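Ochratoxinase (Aspergillus niger, PDB 4C65) hydrolyses ochratoxin A to ochratoxin alpha and L-phenylalanine as a zinc-dependent carboxypeptidase of the amidohydrolase superfamily. Local coordinates at residues Val290-Ile293 against Phe294-Ser297. Numbering follows the deposited sequence.
Sequences VIEI and FLAS
The last two turns of the short helix 288-297 carry this contact, with the F294 ring folded back against the backbone of I291. Its CG takes the crowded position between the backbone N and the carbonyl carbon (chi1 74°), which turns the ring toward the N-terminal end of the helix. I291 O lies over the ring centre, 3.4 Å above its plane, and on the same face I291 CA makes a CH-pi contact 4.1 Å from the centroid. I291 O also accepts the helical bond from L295 N at 3.1 Å while it lies against the ring. In the TIM-barrel domain this helix follows strand 283-285 in the chain and packs on helix 304-327, and V290 touches the active-site D336. The branch I291 CG2, anti to its own N, reaches F294 CZ and L295 CD1, each at 3.9 Å; I291 and L295 run side by side and both pack on A314 of helix 304-327, while F294 meets L310 there. A296 N to E292 O at 3.0 Å and S297 N to I293 O at 3.1 Å continue the helical bonding. The bent E292 chain passes OE1 near L295 CD1, while OE2 forms salt bridges with R288 and R353.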
loop_
_atom_site.group_PDB
_atom_site.type_symbol
_atom_site.label_atom_id
_atom_site.label_comp_id
_atom_site.label_asym_id
_atom_site.label_seq_id
_atom_site.Cartn_x
_atom_site.Cartn_y
_atom_site.Cartn_z
ATOM N N VAL A 290 -12.092 40.385 -3.481
ATOM C CA VAL A 290 -10.801 39.778 -3.574
ATOM C C VAL A 290 -9.827 40.599 -4.423
ATOM O O VAL A 290 -8.635 40.719 -4.104
ATOM C CB VAL A 290 -11.011 38.326 -4.043
ATOM C CG1 VAL A 290 -10.437 38.008 -5.417
ATOM C CG2 VAL A 290 -10.536 37.332 -3.000
ATOM N N ILE A 291 -10.332 41.178 -5.501
ATOM C CA ILE A 291 -9.530 42.088 -6.330
ATOM C C ILE A 291 -9.159 43.336 -5.542
ATOM O O ILE A 291 -8.032 43.822 -5.640
ATOM C CB ILE A 291 -10.253 42.497 -7.634
ATOM C CG1 ILE A 291 -10.048 41.455 -8.733
ATOM C CG2 ILE A 291 -9.569 43.678 -8.301
ATOM C CD1 ILE A 291 -10.791 40.162 -8.807
ATOM N N GLU A 292 -10.116 43.863 -4.785
ATOM C CA GLU A 292 -9.918 45.110 -4.065
ATOM C C GLU A 292 -8.897 44.948 -2.963
ATOM O O GLU A 292 -8.172 45.878 -2.658
ATOM C CB GLU A 292 -11.244 45.633 -3.505
ATOM C CG GLU A 292 -12.234 46.130 -4.561
ATOM C CD GLU A 292 -11.736 47.355 -5.321
ATOM O OE1 GLU A 292 -10.907 48.111 -4.787
ATOM O OE2 GLU A 292 -12.179 47.548 -6.465
ATOM N N ILE A 293 -8.821 43.757 -2.377
ATOM C CA ILE A 293 -7.822 43.492 -1.330
ATOM C C ILE A 293 -6.393 43.665 -1.841
ATOM O O ILE A 293 -5.598 44.378 -1.228
ATOM C CB ILE A 293 -7.989 42.086 -0.711
ATOM C CG1 ILE A 293 -9.209 42.082 0.204
ATOM C CG2 ILE A 293 -6.743 41.673 0.072
ATOM C CD1 ILE A 293 -9.697 40.692 0.548
ATOM N N PHE A 294 -6.066 43.034 -2.962
ATOM C CA PHE A 294 -4.698 43.124 -3.471
ATOM C C PHE A 294 -4.420 44.503 -4.107
ATOM O O PHE A 294 -3.261 44.937 -4.168
ATOM C CB PHE A 294 -4.327 41.910 -4.372
ATOM C CG PHE A 294 -4.958 41.902 -5.747
ATOM C CD1 PHE A 294 -4.743 42.954 -6.659
ATOM C CD2 PHE A 294 -5.724 40.805 -6.167
ATOM C CE1 PHE A 294 -5.318 42.937 -7.928
ATOM C CE2 PHE A 294 -6.303 40.787 -7.438
ATOM C CZ PHE A 294 -6.098 41.853 -8.320
ATOM N N LEU A 295 -5.463 45.189 -4.588
ATOM C CA LEU A 295 -5.292 46.570 -5.063
ATOM C C LEU A 295 -4.900 47.471 -3.894
ATOM O O LEU A 295 -4.096 48.391 -4.059
ATOM C CB LEU A 295 -6.551 47.106 -5.737
ATOM C CG LEU A 295 -6.824 46.670 -7.179
ATOM C CD1 LEU A 295 -8.150 47.242 -7.648
ATOM C CD2 LEU A 295 -5.711 47.098 -8.109
ATOM N N ALA A 296 -5.447 47.187 -2.714
ATOM C CA ALA A 296 -5.092 47.931 -1.506
ATOM C C ALA A 296 -3.671 47.597 -1.042
ATOM O O ALA A 296 -3.008 48.435 -0.445
ATOM C CB ALA A 296 -6.085 47.655 -0.401
ATOM N N SER A 297 -3.204 46.388 -1.346
ATOM C CA SER A 297 -1.813 45.979 -1.067
ATOM C C SER A 297 -0.766 46.781 -1.810
ATOM O O SER A 297 0.311 47.041 -1.278
ATOM C CB SER A 297 -1.630 44.505 -1.414
ATOM O OG SER A 297 -2.190 43.746 -0.416
#